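Local coordinates for photosystem II assembly protein Ycf48 (Thermosynechococcus elongatus, PDB 5OJ5), which probably assists early steps of photosystem II assembly and the replacement of photodamaged D1, as a seven-bladed beta-propeller that interacts with the C-terminal propeptide of D1, at residues M185-R190 / R226-G231; G271-A276 / N314-L319; L93-S98 / P118-H123. One frame throughout, in Å; residues are numbered along the deposited sequence.

Contact 1: M185-R190 / R226-G231; sequences MRNLNR and RLHNMG
Asn-187 and Asn-189 reach across with their amide nitrogens to backbone carbonyls of 226-231: Asn-187 ND2 donates to His-228 O and Asn-189 ND2 to Met-230 O, both at 2.8 Å. Both bonds are nearly straight and in the plane of the donor amide; Asn-187 ND2 is tilted from the plane of its acceptor carbonyl and Asn-189 ND2 stands above the plane of its own. Between them lies Asn-229, its amide stacked on that of Asn-187, planes 18° apart, with Asn-187 CB 3.2 Å from Asn-229 OD1. The extended Arg-186 presents its guanidinium edge, NE donating to His-228 ND1 at 3.2 Å, while Asn-187 ND2 sits over a face of the imidazole. His-228 CG is anti to the backbone N (chi1 -177°), bringing the ring nearer Arg-186 in this one of two conformers. One water joins Asn-187 ND2 to His-228 NE2; another accepts N-H bonds from Asn-189 ND2 and Asn-229 ND2. Farther out, Arg-186 NH1 bonds to Ser-201 O and Asn-229 ND2 to Leu-273 O. A classic beta bulge sets His-228 and Asn-229 opposite Ile-241. Strands 187-190 and 227-231 open successive propeller blades and run almost parallel, pairing antiparallel with 196-199 and 238-242 respectively.

Contact 2: G271-A276 / N314-L319; sequences GFLDLA and NFYKIL
A carboxylate does the work of a backbone acceptor here: Asp-274 OD2 receives the main-chain N-H of Ile-318 at 2.8 Å, the one direct hydrogen bond between two strands that run side by side, 13° from parallel. The bond is almost straight (172°) and uses the anti lone pair of OD2. Asp-274 gets there by holding CG anti to its own N (chi1 -159°), and its CB rests 3.5 Å from Tyr-316 O. A classic beta bulge pairs Leu-273 and Asp-274 with Ala-286 of the next strand of the blade, consistent with both side chains pointing across the gap. Leu-273 packs with CD1 over the backbone at 3.4 Å from Phe-315 O, and the same methyl also meets Asn-314 CB and an oblique Tyr-316 ring. At the other end Ala-276 CB touches Ile-318 CG2 at 3.7 Å, while Ile-318 CD1 lies against the backbone of 274-276. Asn-314 OD1 accepts from Ala-289 N, and its ND2 donates to Tyr-316 OH in one of the two conformers of the tyrosine. A water that donates to Asp-274 OD2 at 2.7 Å accepts from Lys-317 NZ, in one of that lysine's two conformers. The two charges remain 5.1 Å apart from OD2 to NZ. Amide, water and nearby lysine together would tend to stabilise Asp-274 as the anion, whereas Phe-315 O, buried beneath Leu-273, has no polar partner: the join between the blades thus combines one polar grip with apolar contacts.

Contact 3: L93-S98 / P118-H123; sequences LVLDHS and PPIMLH
Part of the site that holds the bound D1 peptide is formed here, where the loop leading from one propeller blade into the next folds back over strand 120-124. Leu-93 and Leu-122 meet tip to tip, CD1 to CD1 at 3.6 Å, the closest approach between the two segments. Leu-95 comes in at a slant, its CD1 lying 4.1 Å from Ile-120 CD1, and its other methyl, CD2, stands 4.4 Å from Leu-122 CD2. Ile-120 can meet it because CG1 is anti to the backbone N (chi1 -176°), which carries CD1 out toward the loop. No hydrogen bond crosses between the segments, and even their nearest CA atoms, Leu-95 CA and Ile-120 CA, are 10.1 Å apart; branched apolar side chains bridge the gap. At the end of the contact, Pro-118, which follows a cis peptide bond, places CG at the edge of the His-97 imidazole, 4.2 Å from CE1. That ring is held independently: ND1 bonds to Asp-99 N, and Tyr-100 stacks on it. Between Leu-93 and Leu-95 the chain makes an inverse gamma turn centred on Val-94, with a weak bond from Leu-95 N to Leu-93 O. Val-94 makes backbone hydrogen bonds to the peptide, and Leu-93, Leu-95 and Leu-122 pack on apolar side chains of it. Beneath the contact, Phe-102 of strand 101-108 touches Leu-95, Ile-120 and Leu-122, and strand 120-124 itself runs antiparallel between strands 111-117 and 132-133.

How the contacts relate
From the N terminus the three contacts follow in series, contact 3 first, then 1, then 2; none nests within or crosses another. Contact 3 closes a short loop that includes strands 101-108 and 111-117, tying an interblade connection to the following blade. Contacts 1 and 2 each close around a whole blade, strands 187-190 to 217-220 and strands 272-277 to 303-304, by setting its first strand beside that of the blade after it. They meet directly: Asn-229 ND2 probably bonds to Leu-273 O, so four consecutive blades are linked near the centre. Contact 3 lies apart, its centre about 26 Å from that of contact 1.

Contact 1: M185-R190 / R226-G231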
loop_
_atom_site.group_PDB
_atom_site.type_symbol
_atom_site.label_atom_id
_atom_site.label_comp_id
_atom_site.label_asym_id
_atom_site.label_seq_id
_atom_site.Cartn_x
_atom_site.Cartn_y
_atom_site.Cartn_z
ATOM N N MET A 185 10.371 -6.238 7.613
ATOM C CA MET A 185 9.861 -6.547 6.281
ATOM C C MET A 185 10.121 -5.393 5.331
ATOM O O MET A 185 9.894 -4.235 5.655
ATOM C CB MET A 185 8.337 -6.745 6.417
ATOM C CG MET A 185 7.918 -7.873 7.354
ATOM S SD MET A 185 6.180 -8.051 7.635
ATOM C CE MET A 185 5.781 -6.482 8.325
ATOM N N ARG A 186 10.554 -5.711 4.118
ATOM C CA ARG A 186 10.734 -4.730 3.065
ATOM C C ARG A 186 9.394 -4.238 2.503
ATOM O O ARG A 186 9.274 -3.089 2.065
ATOM C CB ARG A 186 11.570 -5.375 1.935
ATOM C CG ARG A 186 11.991 -4.433 0.852
ATOM C CD ARG A 186 12.816 -5.167 -0.154
ATOM N NE ARG A 186 13.550 -4.272 -1.022
ATOM C CZ ARG A 186 14.828 -3.901 -0.895
ATOM N NH1 ARG A 186 15.636 -4.309 0.095
ATOM N NH2 ARG A 186 15.320 -3.066 -1.804
ATOM N N ASN A 187 8.382 -5.090 2.497
ATOM C CA ASN A 187 7.062 -4.764 1.976
ATOM C C ASN A 187 6.114 -5.806 2.537
ATOM O O ASN A 187 6.536 -6.912 2.895
ATOM C CB ASN A 187 7.030 -4.718 0.433
ATOM C CG ASN A 187 7.208 -3.323 -0.116
ATOM O OD1 ASN A 187 6.552 -2.389 0.340
ATOM N ND2 ASN A 187 8.052 -3.169 -1.129
ATOM N N LEU A 188 4.832 -5.439 2.594
ATOM C CA LEU A 188 3.780 -6.255 3.175
ATOM C C LEU A 188 2.497 -5.960 2.426
ATOM O O LEU A 188 2.147 -4.793 2.261
ATOM C CB LEU A 188 3.620 -5.870 4.657
ATOM C CG LEU A 188 2.486 -6.522 5.425
ATOM C CD1 LEU A 188 2.654 -8.024 5.545
ATOM C CD2 LEU A 188 2.352 -5.890 6.811
ATOM N N ASN A 189 1.775 -6.995 2.013
ATOM C CA ASN A 189 0.474 -6.804 1.356
ATOM C C ASN A 189 -0.497 -7.851 1.856
ATOM O O ASN A 189 -0.107 -8.942 2.294
ATOM C CB ASN A 189 0.596 -6.828 -0.173
ATOM C CG ASN A 189 0.910 -5.464 -0.726
ATOM O OD1 ASN A 189 0.179 -4.510 -0.441
ATOM N ND2 ASN A 189 1.994 -5.331 -1.463
ATOM N N ARG A 190 -1.781 -7.530 1.756
ATOM C CA ARG A 190 -2.884 -8.322 2.277
ATOM C C ARG A 190 -3.816 -8.771 1.153
ATOM O O ARG A 190 -4.038 -8.023 0.190
ATOM C CB ARG A 190 -3.677 -7.458 3.280
ATOM C CG ARG A 190 -4.709 -8.247 4.056
ATOM C CD ARG A 190 -5.471 -7.314 4.989
ATOM N NE ARG A 190 -6.250 -8.015 6.002
ATOM C CZ ARG A 190 -7.513 -8.415 5.843
ATOM N NH1 ARG A 190 -8.155 -8.211 4.694
ATOM N NH2 ARG A 190 -8.112 -9.054 6.842
ATOM N N ARG A 226 17.029 -9.700 -6.491
ATOM C CA ARG A 226 16.331 -9.671 -5.213
ATOM C C ARG A 226 14.893 -9.189 -5.377
ATOM O O ARG A 226 14.571 -8.373 -6.252
ATOM C CB ARG A 226 17.072 -8.775 -4.223
ATOM C CG ARG A 226 18.477 -9.208 -3.877
ATOM C CD ARG A 226 18.497 -10.601 -3.291
ATOM N NE ARG A 226 19.845 -11.022 -2.923
ATOM C CZ ARG A 226 20.453 -10.688 -1.798
ATOM N NH1 ARG A 226 19.823 -9.965 -0.896
ATOM N NH2 ARG A 226 21.679 -11.152 -1.520
ATOM N N LEU A 227 14.037 -9.697 -4.483
ATOM C CA LEU A 227 12.655 -9.253 -4.439
ATOM C C LEU A 227 12.564 -7.846 -3.893
ATOM O O LEU A 227 13.295 -7.452 -2.978
ATOM C CB LEU A 227 11.885 -10.169 -3.492
ATOM C CG LEU A 227 11.620 -11.565 -3.987
ATOM C CD1 LEU A 227 11.251 -12.466 -2.864
ATOM C CD2 LEU A 227 10.452 -11.509 -5.037
ATOM N N HIS A 228 11.645 -7.078 -4.456
ATOM C CA HIS A 228 11.329 -5.764 -3.942
ATOM C C HIS A 228 9.946 -5.666 -3.318
ATOM O O HIS A 228 9.785 -5.140 -2.219
ATOM C CB HIS A 228 11.407 -4.674 -4.997
ATOM C CG HIS A 228 11.150 -3.355 -4.381
ATOM N ND1 HIS A 228 11.945 -2.877 -3.357
ATOM C CD2 HIS A 228 10.094 -2.511 -4.469
ATOM C CE1 HIS A 228 11.446 -1.745 -2.908
ATOM N NE2 HIS A 228 10.329 -1.496 -3.569
ATOM N N ASN A 229 8.918 -6.171 -4.004
ATOM C CA ASN A 229 7.539 -6.077 -3.536
ATOM C C ASN A 229 6.771 -7.281 -4.047
ATOM O O ASN A 229 7.142 -7.865 -5.064
ATOM C CB ASN A 229 6.884 -4.750 -3.972
ATOM C CG ASN A 229 5.674 -4.355 -3.145
ATOM O OD1 ASN A 229 5.248 -5.079 -2.229
ATOM N ND2 ASN A 229 5.111 -3.187 -3.453
ATOM N N MET A 230 5.721 -7.640 -3.312
ATOM C CA MET A 230 4.852 -8.751 -3.700
ATOM C C MET A 230 3.453 -8.443 -3.223
ATOM O O MET A 230 3.273 -7.769 -2.193
ATOM C CB MET A 230 5.261 -10.078 -3.082
ATOM C CG MET A 230 6.602 -10.560 -3.590
ATOM S SD MET A 230 7.115 -12.142 -2.875
ATOM C CE MET A 230 5.957 -13.216 -3.688
ATOM N N GLY A 231 2.454 -8.999 -3.917
ATOM C CA GLY A 231 1.064 -8.858 -3.529
ATOM C C GLY A 231 0.208 -9.873 -4.200
ATOM O O GLY A 231 0.711 -10.838 -4.784
HETATM O O HOH W 1 7.939 -0.751 -3.009
HETATM O O HOH W 2 2.649 -2.392 -2.190
#

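Contact 2: G271-A276 / N314-L319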
loop_
_atom_site.group_PDB
_atom_site.type_symbol
_atom_site.label_atom_id
_atom_site.label_comp_id
_atom_site.label_asym_id
_atom_site.label_seq_id
_atom_site.Cartn_x
_atom_site.Cartn_y
_atom_site.Cartn_z
ATOM N N GLY A 271 13.316 0.988 -11.874
ATOM C CA GLY A 271 12.757 0.092 -10.917
ATOM C C GLY A 271 11.284 0.369 -10.726
ATOM O O GLY A 271 10.801 1.506 -10.808
ATOM N N PHE A 272 10.564 -0.696 -10.429
ATOM C CA PHE A 272 9.159 -0.560 -10.097
ATOM C C PHE A 272 8.961 -0.664 -8.595
ATOM O O PHE A 272 9.738 -1.298 -7.882
ATOM C CB PHE A 272 8.287 -1.596 -10.823
ATOM C CG PHE A 272 8.400 -1.449 -12.295
ATOM C CD1 PHE A 272 9.012 -2.441 -13.088
ATOM C CD2 PHE A 272 7.953 -0.302 -12.904
ATOM C CE1 PHE A 272 9.128 -2.297 -14.485
ATOM C CE2 PHE A 272 8.072 -0.134 -14.307
ATOM C CZ PHE A 272 8.667 -1.133 -15.069
ATOM N N LEU A 273 7.865 -0.070 -8.122
ATOM C CA LEU A 273 7.597 0.074 -6.700
ATOM C C LEU A 273 6.296 -0.576 -6.297
ATOM O O LEU A 273 6.204 -1.078 -5.186
ATOM C CB LEU A 273 7.621 1.553 -6.334
ATOM C CG LEU A 273 8.991 2.213 -6.557
ATOM C CD1 LEU A 273 8.910 3.716 -6.550
ATOM C CD2 LEU A 273 9.978 1.700 -5.530
ATOM N N ASP A 274 5.246 -0.524 -7.134
ATOM C CA ASP A 274 3.964 -1.106 -6.767
ATOM C C ASP A 274 3.214 -1.520 -8.017
ATOM O O ASP A 274 3.471 -1.014 -9.122
ATOM C CB ASP A 274 3.113 -0.119 -5.952
ATOM C CG ASP A 274 2.035 -0.797 -5.146
ATOM O OD1 ASP A 274 2.147 -2.025 -4.898
ATOM O OD2 ASP A 274 1.138 -0.091 -4.652
ATOM N N LEU A 275 2.288 -2.455 -7.818
ATOM C CA LEU A 275 1.475 -3.021 -8.887
ATOM C C LEU A 275 0.069 -3.150 -8.316
ATOM O O LEU A 275 -0.092 -3.652 -7.189
ATOM C CB LEU A 275 2.040 -4.405 -9.264
ATOM C CG LEU A 275 1.375 -5.139 -10.424
ATOM C CD1 LEU A 275 2.355 -6.129 -11.014
ATOM C CD2 LEU A 275 0.152 -5.888 -9.989
ATOM N N ALA A 276 -0.944 -2.692 -9.038
ATOM C CA ALA A 276 -2.308 -2.848 -8.563
ATOM C C ALA A 276 -3.271 -2.982 -9.713
ATOM O O ALA A 276 -3.077 -2.389 -10.778
ATOM C CB ALA A 276 -2.736 -1.666 -7.677
ATOM N N ASN A 314 8.954 9.775 -7.805
ATOM C CA ASN A 314 8.717 8.343 -7.792
ATOM C C ASN A 314 7.252 8.098 -7.455
ATOM O O ASN A 314 6.618 8.865 -6.711
ATOM C CB ASN A 314 9.583 7.667 -6.735
ATOM C CG ASN A 314 11.059 7.908 -6.942
ATOM O OD1 ASN A 314 11.533 8.025 -8.071
ATOM N ND2 ASN A 314 11.803 7.919 -5.843
ATOM N N PHE A 315 6.696 7.023 -7.965
ATOM C CA PHE A 315 5.311 6.658 -7.701
ATOM C C PHE A 315 5.341 5.361 -6.887
ATOM O O PHE A 315 5.653 4.284 -7.407
ATOM C CB PHE A 315 4.538 6.513 -8.995
ATOM C CG PHE A 315 4.397 7.777 -9.731
ATOM C CD1 PHE A 315 3.989 8.944 -9.101
ATOM C CD2 PHE A 315 4.642 7.766 -11.113
ATOM C CE1 PHE A 315 3.859 10.136 -9.849
ATOM C CE2 PHE A 315 4.495 8.896 -11.848
ATOM C CZ PHE A 315 4.112 10.082 -11.223
ATOM N N TYR A 316 5.090 5.476 -5.585
ATOM C CA TYR A 316 5.383 4.460 -4.553
ATOM C C TYR A 316 4.274 3.472 -4.333
ATOM O O TYR A 316 4.547 2.351 -3.905
ATOM C CB TYR A 316 5.605 5.074 -3.144
ATOM C CG TYR A 316 6.867 5.862 -3.098
ATOM C CD1 TYR A 316 8.113 5.238 -2.993
ATOM C CD2 TYR A 316 6.831 7.236 -3.261
ATOM C CE1 TYR A 316 9.299 5.988 -2.973
ATOM C CE2 TYR A 316 7.973 7.975 -3.267
ATOM C CZ TYR A 316 9.206 7.355 -3.126
ATOM O OH TYR A 316 10.347 8.126 -3.136
ATOM N N LYS A 317 3.024 3.912 -4.481
ATOM C CA LYS A 317 1.878 3.138 -4.001
ATOM C C LYS A 317 0.705 3.447 -4.906
ATOM O O LYS A 317 0.454 4.616 -5.160
ATOM C CB LYS A 317 1.538 3.534 -2.546
ATOM C CG LYS A 317 0.669 2.525 -1.788
ATOM C CD LYS A 317 0.893 2.664 -0.257
ATOM C CE LYS A 317 -0.095 1.871 0.555
ATOM N NZ LYS A 317 -0.126 0.421 0.211
ATOM N N ILE A 318 -0.006 2.417 -5.333
ATOM C CA ILE A 318 -1.236 2.566 -6.099
ATOM C C ILE A 318 -2.379 2.029 -5.247
ATOM O O ILE A 318 -2.326 0.878 -4.820
ATOM C CB ILE A 318 -1.183 1.758 -7.414
ATOM C CG1 ILE A 318 0.058 2.087 -8.270
ATOM C CG2 ILE A 318 -2.517 1.954 -8.190
ATOM C CD1 ILE A 318 0.316 0.966 -9.289
ATOM N N LEU A 319 -3.421 2.822 -5.047
ATOM C CA LEU A 319 -4.574 2.426 -4.237
ATOM C C LEU A 319 -5.827 2.600 -5.077
ATOM O O LEU A 319 -6.218 3.731 -5.355
ATOM C CB LEU A 319 -4.658 3.289 -2.979
ATOM C CG LEU A 319 -3.511 3.091 -1.993
ATOM C CD1 LEU A 319 -3.626 4.036 -0.823
ATOM C CD2 LEU A 319 -3.494 1.647 -1.404
HETATM O O HOH W 3 -0.521 -0.668 -2.589
#

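Contact 3: L93-S98 / P118-H123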
loop_
_atom_site.group_PDB
_atom_site.type_symbol
_atom_site.label_atom_id
_atom_site.label_comp_id
_atom_site.label_asym_id
_atom_site.label_seq_id
_atom_site.Cartn_x
_atom_site.Cartn_y
_atom_site.Cartn_z
ATOM N N LEU A 93 -3.347 16.791 14.844
ATOM C CA LEU A 93 -3.704 16.380 16.193
ATOM C C LEU A 93 -2.676 16.898 17.186
ATOM O O LEU A 93 -1.473 16.944 16.908
ATOM C CB LEU A 93 -3.823 14.872 16.261
ATOM C CG LEU A 93 -5.020 14.275 15.474
ATOM C CD1 LEU A 93 -4.819 12.778 15.343
ATOM C CD2 LEU A 93 -6.353 14.623 16.136
ATOM N N VAL A 94 -3.161 17.284 18.362
ATOM C CA VAL A 94 -2.279 17.796 19.392
ATOM C C VAL A 94 -1.769 16.573 20.146
ATOM O O VAL A 94 -2.320 16.147 21.160
ATOM C CB VAL A 94 -2.952 18.837 20.284
ATOM C CG1 VAL A 94 -1.948 19.307 21.364
ATOM C CG2 VAL A 94 -3.408 20.021 19.487
ATOM N N LEU A 95 -0.707 16.001 19.639
ATOM C CA LEU A 95 -0.023 14.833 20.178
ATOM C C LEU A 95 1.172 15.297 20.990
ATOM O O LEU A 95 1.474 16.489 21.084
ATOM C CB LEU A 95 0.453 13.914 19.048
ATOM C CG LEU A 95 -0.622 13.458 18.098
ATOM C CD1 LEU A 95 -0.041 12.743 16.873
ATOM C CD2 LEU A 95 -1.597 12.515 18.825
ATOM N N ASP A 96 1.873 14.346 21.607
ATOM C CA ASP A 96 3.065 14.754 22.359
ATOM C C ASP A 96 4.197 15.284 21.462
ATOM O O ASP A 96 4.991 16.118 21.910
ATOM C CB ASP A 96 3.524 13.664 23.315
ATOM C CG ASP A 96 3.861 12.379 22.638
ATOM O OD1 ASP A 96 3.321 12.056 21.561
ATOM O OD2 ASP A 96 4.663 11.645 23.243
ATOM N N HIS A 97 4.294 14.821 20.225
ATOM C CA HIS A 97 5.261 15.363 19.281
ATOM C C HIS A 97 4.709 15.061 17.904
ATOM O O HIS A 97 3.727 14.339 17.769
ATOM C CB HIS A 97 6.664 14.773 19.497
ATOM C CG HIS A 97 6.741 13.287 19.293
ATOM N ND1 HIS A 97 6.865 12.712 18.048
ATOM C CD2 HIS A 97 6.789 12.267 20.187
ATOM C CE1 HIS A 97 6.936 11.395 18.182
ATOM N NE2 HIS A 97 6.880 11.101 19.469
ATOM N N SER A 98 5.359 15.588 16.869
ATOM C CA SER A 98 4.920 15.347 15.501
ATOM C C SER A 98 5.903 14.525 14.692
ATOM O O SER A 98 5.800 14.506 13.467
ATOM C CB SER A 98 4.663 16.643 14.758
ATOM O OG SER A 98 5.859 17.396 14.685
ATOM N N PRO A 118 7.409 6.144 16.007
ATOM C CA PRO A 118 7.418 5.217 17.132
ATOM C C PRO A 118 5.986 4.891 17.558
ATOM O O PRO A 118 5.039 5.601 17.166
ATOM C CB PRO A 118 8.197 5.995 18.213
ATOM C CG PRO A 118 7.975 7.383 17.880
ATOM C CD PRO A 118 7.971 7.452 16.371
ATOM N N PRO A 119 5.806 3.821 18.332
ATOM C CA PRO A 119 4.487 3.206 18.448
ATOM C C PRO A 119 3.398 4.190 18.790
ATOM O O PRO A 119 3.440 4.881 19.821
ATOM C CB PRO A 119 4.705 2.144 19.530
ATOM C CG PRO A 119 6.151 1.746 19.335
ATOM C CD PRO A 119 6.864 3.026 18.994
ATOM N N ILE A 120 2.371 4.214 17.940
ATOM C CA ILE A 120 1.184 5.023 18.169
ATOM C C ILE A 120 0.034 4.332 17.464
ATOM O O ILE A 120 0.181 3.762 16.376
ATOM C CB ILE A 120 1.369 6.481 17.673
ATOM C CG1 ILE A 120 0.151 7.348 18.018
ATOM C CG2 ILE A 120 1.734 6.538 16.190
ATOM C CD1 ILE A 120 0.432 8.834 17.963
ATOM N N MET A 121 -1.134 4.437 18.105
ATOM C CA MET A 121 -2.393 3.966 17.541
ATOM C C MET A 121 -3.472 4.992 17.859
ATOM O O MET A 121 -3.643 5.385 19.014
ATOM C CB MET A 121 -2.770 2.597 18.116
ATOM C CG MET A 121 -4.132 2.095 17.624
ATOM S SD MET A 121 -4.543 0.452 18.182
ATOM C CE MET A 121 -3.385 -0.506 17.240
ATOM N N LEU A 122 -4.200 5.381 16.822
ATOM C CA LEU A 122 -5.332 6.287 16.937
ATOM C C LEU A 122 -6.579 5.578 16.426
ATOM O O LEU A 122 -6.524 4.726 15.518
ATOM C CB LEU A 122 -5.099 7.522 16.080
ATOM C CG LEU A 122 -3.794 8.277 16.334
ATOM C CD1 LEU A 122 -3.614 9.401 15.332
ATOM C CD2 LEU A 122 -3.709 8.799 17.735
ATOM N N HIS A 123 -7.722 5.951 16.993
ATOM C CA HIS A 123 -8.980 5.303 16.698
ATOM C C HIS A 123 -10.090 6.332 16.664
ATOM O O HIS A 123 -10.126 7.277 17.470
ATOM C CB HIS A 123 -9.232 4.232 17.779
ATOM C CG HIS A 123 -10.516 3.469 17.636
ATOM N ND1 HIS A 123 -11.488 3.496 18.604
ATOM C CD2 HIS A 123 -10.953 2.616 16.693
ATOM C CE1 HIS A 123 -12.479 2.693 18.258
ATOM N NE2 HIS A 123 -12.191 2.158 17.088
#